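Local coordinates for conserved exported protein (Bacteroides fragilis, PDB 3CLW) that probably hydrolyses O-glycosidic bonds as a family 30 glycoside hydrolase, its natural substrate not being established, at residues I61-T66 against N398-V403; S281-T286 against G335-R340; S311-L316 against S352-W357; I410-T415 against L427-Y432. All blocks are in the same frame, centred on the assembly; numbering follows the deposited sequence.

Contact 1: I61-T66 against N398-V403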
loop_
_atom_site.group_PDB
_atom_site.type_symbol
_atom_site.label_atom_id
_atom_site.label_comp_id
_atom_site.label_asym_id
_atom_site.label_seq_id
_atom_site.Cartn_x
_atom_site.Cartn_y
_atom_site.Cartn_z
ATOM N N ILE A 61 9.724 -0.176 -17.378
ATOM C CA ILE A 61 10.933 0.100 -16.616
ATOM C C ILE A 61 10.799 -0.053 -15.101
ATOM O O ILE A 61 11.805 -0.007 -14.382
ATOM C CB ILE A 61 11.569 1.489 -16.938
ATOM C CG1 ILE A 61 10.640 2.632 -16.552
ATOM C CG2 ILE A 61 12.065 1.567 -18.397
ATOM C CD1 ILE A 61 11.400 3.921 -16.384
ATOM N N GLY A 62 9.575 -0.261 -14.621
ATOM C CA GLY A 62 9.322 -0.250 -13.184
ATOM C C GLY A 62 7.865 -0.482 -12.818
ATOM O O GLY A 62 7.067 -0.895 -13.659
ATOM N N MET A 63 7.537 -0.222 -11.556
ATOM C CA MET A 63 6.159 -0.375 -11.080
ATOM C C MET A 63 5.206 0.694 -11.628
ATOM O O MET A 63 4.025 0.430 -11.760
ATOM C CB MET A 63 6.125 -0.368 -9.555
ATOM C CG MET A 63 6.358 -1.744 -8.869
ATOM S SD MET A 63 6.635 -1.650 -7.084
ATOM C CE MET A 63 6.587 -3.300 -6.746
ATOM N N ALA A 64 5.734 1.886 -11.929
ATOM C CA ALA A 64 4.946 3.073 -12.236
ATOM C C ALA A 64 3.763 3.215 -11.248
ATOM O O ALA A 64 2.609 3.272 -11.652
ATOM C CB ALA A 64 4.444 3.063 -13.688
ATOM N N LEU A 65 4.087 3.251 -9.956
ATOM C CA LEU A 65 3.117 3.504 -8.914
ATOM C C LEU A 65 2.347 4.795 -9.141
ATOM O O LEU A 65 2.856 5.763 -9.730
ATOM C CB LEU A 65 3.793 3.552 -7.552
ATOM C CG LEU A 65 4.493 2.274 -7.104
ATOM C CD1 LEU A 65 5.280 2.621 -5.907
ATOM C CD2 LEU A 65 3.491 1.126 -6.823
ATOM N N THR A 66 1.110 4.803 -8.639
ATOM C CA THR A 66 0.202 5.877 -8.939
ATOM C C THR A 66 -0.337 6.578 -7.702
ATOM O O THR A 66 -1.233 7.419 -7.810
ATOM C CB THR A 66 -0.953 5.374 -9.858
ATOM O OG1 THR A 66 -1.408 4.114 -9.386
ATOM C CG2 THR A 66 -0.460 5.212 -11.290
ATOM N N ASN A 398 3.309 -6.099 -12.829
ATOM C CA ASN A 398 2.349 -6.792 -13.696
ATOM C C ASN A 398 0.990 -6.120 -13.543
ATOM O O ASN A 398 0.238 -5.959 -14.499
ATOM C CB ASN A 398 2.215 -8.281 -13.296
ATOM C CG ASN A 398 3.211 -9.188 -14.033
ATOM O OD1 ASN A 398 2.968 -9.635 -15.182
ATOM N ND2 ASN A 398 4.323 -9.475 -13.377
ATOM N N TYR A 399 0.685 -5.736 -12.310
ATOM C CA TYR A 399 -0.535 -4.996 -12.014
ATOM C C TYR A 399 -0.358 -3.490 -12.190
ATOM O O TYR A 399 -0.998 -2.883 -13.069
ATOM C CB TYR A 399 -0.991 -5.298 -10.596
ATOM C CG TYR A 399 -1.494 -6.693 -10.400
ATOM C CD1 TYR A 399 -2.814 -7.038 -10.727
ATOM C CD2 TYR A 399 -0.664 -7.688 -9.858
ATOM C CE1 TYR A 399 -3.299 -8.349 -10.526
ATOM C CE2 TYR A 399 -1.144 -8.990 -9.652
ATOM C CZ TYR A 399 -2.457 -9.298 -9.997
ATOM O OH TYR A 399 -2.911 -10.577 -9.793
ATOM N N SER A 400 0.524 -2.904 -11.360
ATOM C CA SER A 400 0.631 -1.457 -11.244
ATOM C C SER A 400 0.949 -0.723 -12.512
ATOM O O SER A 400 0.417 0.368 -12.726
ATOM C CB SER A 400 1.583 -1.034 -10.097
ATOM O OG SER A 400 2.951 -1.357 -10.343
ATOM N N PHE A 401 1.795 -1.296 -13.366
ATOM C CA PHE A 401 2.263 -0.592 -14.602
ATOM C C PHE A 401 1.129 -0.495 -15.652
ATOM O O PHE A 401 1.060 0.460 -16.417
ATOM C CB PHE A 401 3.525 -1.311 -15.182
ATOM C CG PHE A 401 4.170 -0.620 -16.372
ATOM C CD1 PHE A 401 5.237 0.253 -16.196
ATOM C CD2 PHE A 401 3.752 -0.892 -17.674
ATOM C CE1 PHE A 401 5.890 0.871 -17.320
ATOM C CE2 PHE A 401 4.375 -0.266 -18.806
ATOM C CZ PHE A 401 5.441 0.611 -18.619
ATOM N N PHE A 402 0.230 -1.489 -15.637
ATOM C CA PHE A 402 -0.845 -1.633 -16.621
ATOM C C PHE A 402 -2.285 -1.310 -16.099
ATOM O O PHE A 402 -3.163 -0.875 -16.857
ATOM C CB PHE A 402 -0.782 -3.053 -17.172
ATOM C CG PHE A 402 0.503 -3.363 -17.900
ATOM C CD1 PHE A 402 0.710 -2.885 -19.195
ATOM C CD2 PHE A 402 1.510 -4.114 -17.282
ATOM C CE1 PHE A 402 1.890 -3.167 -19.880
ATOM C CE2 PHE A 402 2.689 -4.391 -17.942
ATOM C CZ PHE A 402 2.887 -3.909 -19.253
ATOM N N VAL A 403 -2.505 -1.511 -14.804
ATOM C CA VAL A 403 -3.804 -1.226 -14.172
ATOM C C VAL A 403 -3.818 0.198 -13.594
ATOM O O VAL A 403 -3.397 0.429 -12.465
ATOM C CB VAL A 403 -4.202 -2.310 -13.103
ATOM C CG1 VAL A 403 -5.661 -2.096 -12.642
ATOM C CG2 VAL A 403 -4.073 -3.724 -13.686
HETATM O O HOH W 1 -1.396 2.083 -11.000
#

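Contact 2: S281-T286 against G335-R340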
loop_
_atom_site.group_PDB
_atom_site.type_symbol
_atom_site.label_atom_id
_atom_site.label_comp_id
_atom_site.label_asym_id
_atom_site.label_seq_id
_atom_site.Cartn_x
_atom_site.Cartn_y
_atom_site.Cartn_z
ATOM N N SER A 281 -2.681 -12.506 7.337
ATOM C CA SER A 281 -3.878 -13.067 6.749
ATOM C C SER A 281 -3.603 -13.565 5.332
ATOM O O SER A 281 -4.532 -13.878 4.590
ATOM C CB SER A 281 -5.041 -12.048 6.777
ATOM O OG SER A 281 -4.796 -10.897 5.956
ATOM N N ALA A 282 -2.327 -13.626 4.960
ATOM C CA ALA A 282 -1.953 -14.021 3.582
ATOM C C ALA A 282 -1.641 -15.502 3.435
ATOM O O ALA A 282 -1.393 -15.972 2.326
ATOM C CB ALA A 282 -0.798 -13.181 3.067
ATOM N N TYR A 283 -1.672 -16.223 4.556
ATOM C CA TYR A 283 -1.392 -17.654 4.637
ATOM C C TYR A 283 -2.069 -18.204 5.887
ATOM O O TYR A 283 -2.075 -17.517 6.916
ATOM C CB TYR A 283 0.119 -17.869 4.732
ATOM C CG TYR A 283 0.562 -19.319 4.753
ATOM C CD1 TYR A 283 0.847 -19.987 3.568
ATOM C CD2 TYR A 283 0.694 -20.018 5.961
ATOM C CE1 TYR A 283 1.255 -21.293 3.563
ATOM C CE2 TYR A 283 1.102 -21.346 5.971
ATOM C CZ TYR A 283 1.383 -21.974 4.759
ATOM O OH TYR A 283 1.802 -23.294 4.725
ATOM N N PRO A 284 -2.648 -19.432 5.815
ATOM C CA PRO A 284 -2.767 -20.257 4.613
ATOM C C PRO A 284 -3.869 -19.773 3.695
ATOM O O PRO A 284 -4.583 -18.828 4.034
ATOM C CB PRO A 284 -3.086 -21.657 5.171
ATOM C CG PRO A 284 -3.796 -21.395 6.434
ATOM C CD PRO A 284 -3.201 -20.125 6.999
ATOM N N ALA A 285 -3.998 -20.422 2.542
ATOM C CA ALA A 285 -4.953 -20.009 1.511
ATOM C C ALA A 285 -6.403 -19.952 1.984
ATOM O O ALA A 285 -7.194 -19.131 1.481
ATOM C CB ALA A 285 -4.835 -20.883 0.255
ATOM N N THR A 286 -6.769 -20.831 2.916
ATOM C CA THR A 286 -8.148 -20.807 3.436
ATOM C C THR A 286 -8.425 -19.462 4.134
ATOM O O THR A 286 -9.434 -18.797 3.865
ATOM C CB THR A 286 -8.494 -22.028 4.339
ATOM O OG1 THR A 286 -7.645 -22.047 5.494
ATOM C CG2 THR A 286 -8.288 -23.303 3.588
ATOM N N GLY A 335 7.850 -13.204 -4.972
ATOM C CA GLY A 335 7.105 -12.480 -5.986
ATOM C C GLY A 335 5.696 -13.027 -6.245
ATOM O O GLY A 335 4.734 -12.267 -6.343
ATOM N N LEU A 336 5.572 -14.351 -6.367
ATOM C CA LEU A 336 4.264 -14.982 -6.566
ATOM C C LEU A 336 3.400 -14.991 -5.304
ATOM O O LEU A 336 2.198 -14.860 -5.409
ATOM C CB LEU A 336 4.411 -16.406 -7.091
ATOM C CG LEU A 336 5.027 -16.627 -8.471
ATOM C CD1 LEU A 336 5.557 -18.045 -8.536
ATOM C CD2 LEU A 336 4.040 -16.368 -9.594
ATOM N N TYR A 337 4.002 -15.132 -4.123
ATOM C CA TYR A 337 3.262 -15.072 -2.856
ATOM C C TYR A 337 2.524 -13.731 -2.708
ATOM O O TYR A 337 1.344 -13.683 -2.301
ATOM C CB TYR A 337 4.228 -15.278 -1.703
ATOM C CG TYR A 337 3.632 -15.315 -0.304
ATOM C CD1 TYR A 337 3.567 -14.163 0.473
ATOM C CD2 TYR A 337 3.192 -16.529 0.268
ATOM C CE1 TYR A 337 3.062 -14.182 1.747
ATOM C CE2 TYR A 337 2.697 -16.573 1.576
ATOM C CZ TYR A 337 2.625 -15.382 2.307
ATOM O OH TYR A 337 2.139 -15.386 3.601
ATOM N N VAL A 338 3.215 -12.648 -3.069
ATOM C CA VAL A 338 2.663 -11.315 -2.926
ATOM C C VAL A 338 1.697 -11.043 -4.053
ATOM O O VAL A 338 0.666 -10.458 -3.821
ATOM C CB VAL A 338 3.753 -10.219 -2.843
ATOM C CG1 VAL A 338 3.130 -8.852 -2.707
ATOM C CG2 VAL A 338 4.675 -10.461 -1.666
ATOM N N ALA A 339 2.019 -11.472 -5.271
ATOM C CA ALA A 339 1.070 -11.345 -6.376
ATOM C C ALA A 339 -0.284 -12.015 -6.045
ATOM O O ALA A 339 -1.311 -11.585 -6.506
ATOM C CB ALA A 339 1.642 -11.893 -7.650
ATOM N N ARG A 340 -0.256 -13.078 -5.255
ATOM C CA ARG A 340 -1.473 -13.775 -4.815
ATOM C C ARG A 340 -2.281 -12.926 -3.819
ATOM O O ARG A 340 -3.512 -12.843 -3.920
ATOM C CB ARG A 340 -1.108 -15.127 -4.177
ATOM C CG ARG A 340 -2.325 -15.842 -3.557
ATOM C CD ARG A 340 -2.040 -17.296 -3.245
ATOM N NE ARG A 340 -1.141 -17.416 -2.108
ATOM C CZ ARG A 340 -0.859 -18.575 -1.532
ATOM N NH1 ARG A 340 -1.400 -19.705 -2.006
ATOM N NH2 ARG A 340 -0.050 -18.615 -0.486
HETATM O O HOH W 2 -0.259 -15.462 -0.227
#

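Contact 3: S311-L316 against S352-W357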
loop_
_atom_site.group_PDB
_atom_site.type_symbol
_atom_site.label_atom_id
_atom_site.label_comp_id
_atom_site.label_asym_id
_atom_site.label_seq_id
_atom_site.Cartn_x
_atom_site.Cartn_y
_atom_site.Cartn_z
ATOM N N SER A 311 -3.710 -1.191 2.516
ATOM C CA SER A 311 -2.903 0.029 2.607
ATOM C C SER A 311 -1.499 -0.149 3.187
ATOM O O SER A 311 -0.772 0.832 3.362
ATOM C CB SER A 311 -3.651 1.100 3.396
ATOM O OG SER A 311 -3.983 0.584 4.691
ATOM N N GLU A 312 -1.122 -1.384 3.499
ATOM C CA GLU A 312 0.249 -1.687 3.928
ATOM C C GLU A 312 0.494 -3.164 3.922
ATOM O O GLU A 312 -0.303 -3.924 4.423
ATOM C CB GLU A 312 0.559 -1.136 5.320
ATOM C CG GLU A 312 2.068 -1.050 5.612
ATOM C CD GLU A 312 2.392 -0.806 7.065
ATOM O OE1 GLU A 312 1.998 0.230 7.637
ATOM O OE2 GLU A 312 3.073 -1.662 7.648
ATOM N N TYR A 313 1.617 -3.567 3.334
ATOM C CA TYR A 313 2.127 -4.925 3.460
ATOM C C TYR A 313 3.635 -4.991 3.206
ATOM O O TYR A 313 4.171 -4.226 2.409
ATOM C CB TYR A 313 1.431 -5.882 2.482
ATOM C CG TYR A 313 1.914 -7.307 2.654
ATOM C CD1 TYR A 313 1.604 -8.036 3.828
ATOM C CD2 TYR A 313 2.750 -7.908 1.688
ATOM C CE1 TYR A 313 2.066 -9.323 4.007
ATOM C CE2 TYR A 313 3.217 -9.191 1.850
ATOM C CZ TYR A 313 2.881 -9.899 3.003
ATOM O OH TYR A 313 3.354 -11.186 3.158
ATOM N N CYS A 314 4.296 -5.927 3.880
ATOM C CA CYS A 314 5.632 -6.422 3.486
ATOM C C CYS A 314 5.773 -7.850 4.030
ATOM O O CYS A 314 4.992 -8.254 4.908
ATOM C CB CYS A 314 6.750 -5.517 4.002
ATOM S SG CYS A 314 6.911 -5.465 5.776
ATOM N N ILE A 315 6.738 -8.618 3.511
ATOM C CA ILE A 315 7.003 -9.972 4.010
ATOM C C ILE A 315 7.482 -9.883 5.440
ATOM O O ILE A 315 8.554 -9.345 5.730
ATOM C CB ILE A 315 8.070 -10.735 3.193
ATOM C CG1 ILE A 315 7.743 -10.742 1.705
ATOM C CG2 ILE A 315 8.235 -12.161 3.743
ATOM C CD1 ILE A 315 6.490 -11.491 1.303
ATOM N N LEU A 316 6.667 -10.417 6.336
ATOM C CA LEU A 316 6.901 -10.334 7.767
ATOM C C LEU A 316 6.711 -11.711 8.360
ATOM O O LEU A 316 7.433 -12.091 9.273
ATOM C CB LEU A 316 5.893 -9.380 8.389
ATOM C CG LEU A 316 6.326 -8.492 9.532
ATOM C CD1 LEU A 316 7.584 -7.711 9.157
ATOM C CD2 LEU A 316 5.172 -7.555 9.868
ATOM N N SER A 352 -9.948 -1.091 -3.994
ATOM C CA SER A 352 -9.624 -0.068 -5.003
ATOM C C SER A 352 -8.162 0.366 -5.073
ATOM O O SER A 352 -7.789 1.136 -5.961
ATOM C CB SER A 352 -10.539 1.169 -4.878
ATOM O OG SER A 352 -11.850 0.875 -5.363
ATOM N N ALA A 353 -7.349 -0.070 -4.113
ATOM C CA ALA A 353 -5.917 0.258 -4.067
ATOM C C ALA A 353 -5.204 -0.872 -3.369
ATOM O O ALA A 353 -5.806 -1.525 -2.506
ATOM C CB ALA A 353 -5.655 1.548 -3.335
ATOM N N TRP A 354 -3.936 -1.096 -3.741
ATOM C CA TRP A 354 -3.033 -2.025 -3.040
ATOM C C TRP A 354 -1.716 -1.292 -2.775
ATOM O O TRP A 354 -1.125 -0.739 -3.704
ATOM C CB TRP A 354 -2.804 -3.318 -3.849
ATOM C CG TRP A 354 -2.255 -4.387 -2.982
ATOM C CD1 TRP A 354 -2.969 -5.321 -2.272
ATOM C CD2 TRP A 354 -0.868 -4.607 -2.656
ATOM N NE1 TRP A 354 -2.112 -6.115 -1.550
ATOM C CE2 TRP A 354 -0.820 -5.687 -1.751
ATOM C CE3 TRP A 354 0.337 -3.978 -3.031
ATOM C CZ2 TRP A 354 0.392 -6.181 -1.229
ATOM C CZ3 TRP A 354 1.532 -4.451 -2.504
ATOM C CH2 TRP A 354 1.547 -5.557 -1.619
ATOM N N GLN A 355 -1.270 -1.262 -1.519
ATOM C CA GLN A 355 -0.135 -0.409 -1.140
ATOM C C GLN A 355 0.932 -1.166 -0.347
ATOM O O GLN A 355 0.631 -1.837 0.651
ATOM C CB GLN A 355 -0.619 0.819 -0.361
ATOM C CG GLN A 355 -1.940 1.419 -0.923
ATOM C CD GLN A 355 -2.277 2.760 -0.345
ATOM O OE1 GLN A 355 -2.334 2.907 0.876
ATOM N NE2 GLN A 355 -2.505 3.756 -1.205
ATOM N N TRP A 356 2.163 -1.094 -0.833
ATOM C CA TRP A 356 3.327 -1.597 -0.098
ATOM C C TRP A 356 3.587 -0.780 1.156
ATOM O O TRP A 356 3.178 0.373 1.238
ATOM C CB TRP A 356 4.604 -1.506 -0.984
ATOM C CG TRP A 356 4.721 -2.595 -1.939
ATOM C CD1 TRP A 356 4.434 -2.558 -3.283
ATOM C CD2 TRP A 356 5.163 -3.924 -1.658
ATOM N NE1 TRP A 356 4.688 -3.785 -3.851
ATOM C CE2 TRP A 356 5.131 -4.643 -2.877
ATOM C CE3 TRP A 356 5.583 -4.586 -0.487
ATOM C CZ2 TRP A 356 5.489 -5.989 -2.957
ATOM C CZ3 TRP A 356 5.938 -5.924 -0.567
ATOM C CH2 TRP A 356 5.907 -6.608 -1.791
ATOM N N TRP A 357 4.288 -1.384 2.109
ATOM C CA TRP A 357 5.002 -0.650 3.136
ATOM C C TRP A 357 6.235 0.013 2.443
ATOM O O TRP A 357 6.152 0.455 1.272
ATOM C CB TRP A 357 5.334 -1.626 4.303
ATOM C CG TRP A 357 6.184 -1.130 5.445
ATOM C CD1 TRP A 357 7.265 -1.772 5.972
ATOM C CD2 TRP A 357 6.058 0.105 6.184
ATOM N NE1 TRP A 357 7.812 -1.035 6.989
ATOM C CE2 TRP A 357 7.102 0.126 7.135
ATOM C CE3 TRP A 357 5.187 1.203 6.113
ATOM C CZ2 TRP A 357 7.294 1.190 8.029
ATOM C CZ3 TRP A 357 5.372 2.259 7.001
ATOM C CH2 TRP A 357 6.424 2.245 7.947
HETATM O O HOH W 3 1.846 1.402 3.529
#

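Contact 4: I410-T415 against L427-Y432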
loop_
_atom_site.group_PDB
_atom_site.type_symbol
_atom_site.label_atom_id
_atom_site.label_comp_id
_atom_site.label_asym_id
_atom_site.label_seq_id
_atom_site.Cartn_x
_atom_site.Cartn_y
_atom_site.Cartn_z
ATOM N N ILE A 410 -13.431 -5.787 -14.346
ATOM C CA ILE A 410 -14.560 -6.348 -15.096
ATOM C C ILE A 410 -14.489 -7.850 -14.940
ATOM O O ILE A 410 -13.489 -8.374 -14.432
ATOM C CB ILE A 410 -14.547 -5.918 -16.580
ATOM C CG1 ILE A 410 -13.226 -6.332 -17.272
ATOM C CG2 ILE A 410 -14.752 -4.425 -16.684
ATOM C CD1 ILE A 410 -13.104 -5.861 -18.695
ATOM N N ALA A 411 -15.560 -8.540 -15.328
ATOM C CA ALA A 411 -15.643 -9.992 -15.170
ATOM C C ALA A 411 -14.736 -10.752 -16.151
ATOM O O ALA A 411 -14.611 -10.384 -17.326
ATOM C CB ALA A 411 -17.107 -10.459 -15.338
ATOM N N ILE A 412 -14.122 -11.817 -15.660
ATOM C CA ILE A 412 -13.421 -12.780 -16.512
ATOM C C ILE A 412 -13.668 -14.159 -15.881
ATOM O O ILE A 412 -13.125 -14.483 -14.844
ATOM C CB ILE A 412 -11.894 -12.444 -16.717
ATOM C CG1 ILE A 412 -11.169 -13.564 -17.494
ATOM C CG2 ILE A 412 -11.183 -12.198 -15.375
ATOM C CD1 ILE A 412 -9.797 -13.198 -18.074
ATOM N N LYS A 413 -14.521 -14.956 -16.509
ATOM C CA LYS A 413 -14.926 -16.230 -15.926
ATOM C C LYS A 413 -14.421 -17.401 -16.770
ATOM O O LYS A 413 -14.457 -17.357 -17.996
ATOM C CB LYS A 413 -16.447 -16.287 -15.768
ATOM N N PRO A 414 -13.946 -18.456 -16.112
ATOM C CA PRO A 414 -13.618 -19.613 -16.928
ATOM C C PRO A 414 -14.891 -20.382 -17.361
ATOM O O PRO A 414 -15.989 -20.135 -16.853
ATOM C CB PRO A 414 -12.716 -20.447 -16.011
ATOM C CG PRO A 414 -13.088 -20.026 -14.598
ATOM C CD PRO A 414 -13.732 -18.679 -14.666
ATOM N N THR A 415 -14.751 -21.276 -18.329
ATOM C CA THR A 415 -15.873 -22.105 -18.753
ATOM C C THR A 415 -16.136 -23.169 -17.694
ATOM O O THR A 415 -17.278 -23.575 -17.495
ATOM C CB THR A 415 -15.628 -22.763 -20.116
ATOM O OG1 THR A 415 -14.314 -23.336 -20.144
ATOM C CG2 THR A 415 -15.731 -21.741 -21.219
ATOM N N LEU A 427 -4.362 -21.290 -10.500
ATOM C CA LEU A 427 -4.379 -20.236 -11.497
ATOM C C LEU A 427 -5.362 -19.097 -11.152
ATOM O O LEU A 427 -6.582 -19.326 -11.011
ATOM C CB LEU A 427 -4.690 -20.829 -12.865
ATOM C CG LEU A 427 -4.744 -19.851 -14.037
ATOM C CD1 LEU A 427 -3.339 -19.486 -14.539
ATOM C CD2 LEU A 427 -5.578 -20.410 -15.166
ATOM N N MET A 428 -4.815 -17.883 -11.023
ATOM C CA MET A 428 -5.576 -16.685 -10.643
ATOM C C MET A 428 -5.516 -15.690 -11.786
ATOM O O MET A 428 -4.452 -15.433 -12.349
ATOM C CB MET A 428 -5.013 -16.058 -9.358
ATOM C CG MET A 428 -5.268 -16.854 -8.062
ATOM S SD MET A 428 -4.255 -16.303 -6.669
ATOM C CE MET A 428 -2.833 -17.325 -6.949
ATOM N N ILE A 429 -6.661 -15.134 -12.151
ATOM C CA ILE A 429 -6.709 -14.245 -13.270
ATOM C C ILE A 429 -7.854 -13.262 -13.092
ATOM O O ILE A 429 -8.912 -13.620 -12.580
ATOM C CB ILE A 429 -6.728 -15.046 -14.603
ATOM C CG1 ILE A 429 -6.913 -14.131 -15.815
ATOM C CG2 ILE A 429 -7.800 -16.063 -14.563
ATOM C CD1 ILE A 429 -6.598 -14.817 -17.127
ATOM N N SER A 430 -7.596 -12.011 -13.492
ATOM C CA SER A 430 -8.516 -10.882 -13.296
ATOM C C SER A 430 -8.318 -9.925 -14.453
ATOM O O SER A 430 -7.265 -9.942 -15.082
ATOM C CB SER A 430 -8.241 -10.169 -11.948
ATOM O OG SER A 430 -6.877 -9.733 -11.836
ATOM N N SER A 431 -9.329 -9.107 -14.744
ATOM C CA SER A 431 -9.261 -8.152 -15.852
ATOM C C SER A 431 -9.756 -6.767 -15.479
ATOM O O SER A 431 -10.529 -6.622 -14.536
ATOM C CB SER A 431 -10.027 -8.679 -17.073
ATOM O OG SER A 431 -9.507 -9.922 -17.491
ATOM N N TYR A 432 -9.316 -5.753 -16.223
ATOM C CA TYR A 432 -9.551 -4.345 -15.864
ATOM C C TYR A 432 -9.596 -3.623 -17.154
ATOM O O TYR A 432 -8.946 -4.047 -18.076
ATOM C CB TYR A 432 -8.398 -3.756 -14.992
ATOM C CG TYR A 432 -8.109 -4.633 -13.823
ATOM C CD1 TYR A 432 -8.651 -4.359 -12.580
ATOM C CD2 TYR A 432 -7.339 -5.775 -13.970
ATOM C CE1 TYR A 432 -8.452 -5.201 -11.532
ATOM C CE2 TYR A 432 -7.111 -6.627 -12.914
ATOM C CZ TYR A 432 -7.679 -6.336 -11.700
ATOM O OH TYR A 432 -7.457 -7.162 -10.639
HETATM O O HOH W 4 -11.677 -9.568 -12.797
#

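Contact 1: I61-T66 against N398-V403
S400 OG donates to the carbonyl oxygen of M63, and the hydroxyl lies 2.5 Å from M63 O. The approach is bent, about 120° at the carbonyl, with the donor tilted modestly out of its plane. With chi1 at 68°, OG sits between the backbone N and the carbonyl carbon of its own residue, facing M63; S400 OG also comes within 3.4 Å of M63 CB and makes a weak hydrogen bond to T396 O. F401 reaches across beside it. Its ring is turned so that CD1 takes both neighbours: G62 O at 3.3 Å and the methyl of A64, whose CB is 3.8 Å from F401 CD1. Farther along the ring, CE1 approaches the backbone N of I61.

Water 1 closes the other end, donating to S400 O and V403 O while hydrogen-bonding T66 OG1 at 2.6 Å. R404 braces the same region by bonding A64 O and S400 O. Behind S400, Y399 O accepts from F402 N and V403 N. F54 meets the F401 ring edge-to-face. The contact ties a loop of the barrel, between helix 39-50 and strand 68-71, to helix 391-400, which leads into the beta strands beside the barrel; strand 6-25 lies against L65, T66 and S400, and strand 438-444 against Y399, F402 and V403.

Contact 2: S281-T286 against G335-R340
A282 O and R340 NE share water 2, which also holds Y337 O. The water donates to A282 O at 2.8 Å and to Y337 O at 3.2 Å, and accepts from R340 NE at 2.9 Å, so three groups from the two segments grip one oxygen. It lies over the centre of one face of the Y337 ring, 3.5 Å above the plane, and at the edge of the R340 guanidinium, close to that group's plane. The bend of the arginine at chi3 (72°) turns NE to this water, while NH2 forms a salt bridge with E321 and NH1 bonds A424 O.

The phenol end of Y337 fits against the loop. Its OH is 3.4 Å from Y283 CB, which lies at the ring edge, and 3.7 Å from A282 CB; the hydroxyl bonds E317. Y283 packs its ring face against CB of P284, the residue at the N-cap of helix 285-300, after a cis peptide. A285 CB adds a loose approach to the guanidinium. The loop entering helix 285-300, which follows strand 270-276, thereby rests on helix 328-347, which follows strand 307-310: a water-mediated junction between successive outer helices of the TIM barrel of this family.

Contact 3: S311-L316 against S352-W357
E312 and W357 carry the tight end of the contact. The glutamate chain runs alongside the indole, with CG 3.6 Å from W357 CB and CD 3.6 Å from W357 CE3. Its OE2 sits above one ring face near the border, and the carboxylate plane is inclined only 26° to the ring. With chi1 near 175° the indole swings away from its own backbone N and under that carboxylate, whose OE2 is bonded by Y279 OH. Backbone atoms lock this pairing: W357 N donates to Y313 O at 2.9 Å, a straight bond whose donor stands above the carbonyl plane. Y313 O is also 3.2 Å from W356 CE3, while W354 CZ2 lies 3.9 Å from Y313 CB, the two side chains crossing obliquely. Q355 OE1 comes within 3.4 Å of S311 CB, both residues being fixed from outside: R69 bonds the amide oxygen, N21 its nitrogen, and E231 holds S311 OG.

Strands 307-310 and 353-356 are parallel neighbours in the TIM barrel. Segment 311-316 follows the first; 352-357 runs along the second and ends at W357, where the chain turns. Just past the seventh barrel strand, E312 stands where retaining glycosidases of clan GH-A carry their nucleophile, so it is probably part of the active site, with W357 alongside.

Elsewhere the fit is slacker. Water 3 donates to both S311 O and W356 O and so links two acceptors. Beyond E312, C314 SG meets the five-membered ring of the partly exposed W357 obliquely, 3.7 Å from W357 CD1, a cysteine sulfur-aromatic contact.

Contact 4: I410-T415 against L427-Y432
The flat peptide group between S431 and Y432 faces I410. I410 N donates to S431 O at 3.0 Å, nearly straight at hydrogen but from well above the carbonyl plane (43° out of it), and on the same side I410 CG1 covers the peptide's face, 3.9 Å from S431 C. Y432 CB is directed away from strand 408-414; the tyrosine hydroxyl shares a hydrogen bond with S430 OG, 2.9 Å from Y432 OH, and its side chain packs on L346 and V403.

Next along, water 4 stands in for a direct strand-to-strand bond, donating to I410 O at 2.7 Å and accepting from S431 N at 3.1 Å. The strands, antiparallel at 148°, splay beyond it. A chi1 of 174° carries the CG1-CD1 arm of I412 over to I429, CD1 to CD1 at 3.7 Å, the two side chains crossing at about a right angle; the CG2 branch covers S430 CA. S431 OG, 3.3 Å from I412 CD1, is bonded to T440 OG1 of the next strand.

Strands 408-414 and 427-433 belong to the beta-strand part beside the barrel, consistent with the side beta domain of GH30 relatives. With one direct bond and a water in place of the second, the pairing here rests on isoleucine packing as much as on backbone bonds.

Contact 3 lies near the centre of the chain, at the mouth of the barrel; contacts 1 and 2 are buried farther out, and contact 4 is the most peripheral, within the strands beside the barrel. Contacts 2 and 3 interleave along the chain: V338 packs on W354, W356 and I315, and the Y337 ring on the Y313 hydroxyl. M63 reaches W356, linking contact 1 to contact 3, while V403 against Y432 joins contact 1 to contact 4, and R340 against M428 joins contact 2 to it. Each contact includes one bridging water, but indole and carboxylate dominate contact 3, a serine-carbonyl bond contact 1, an arginine-held water contact 2, and aliphatic side chains contact 4.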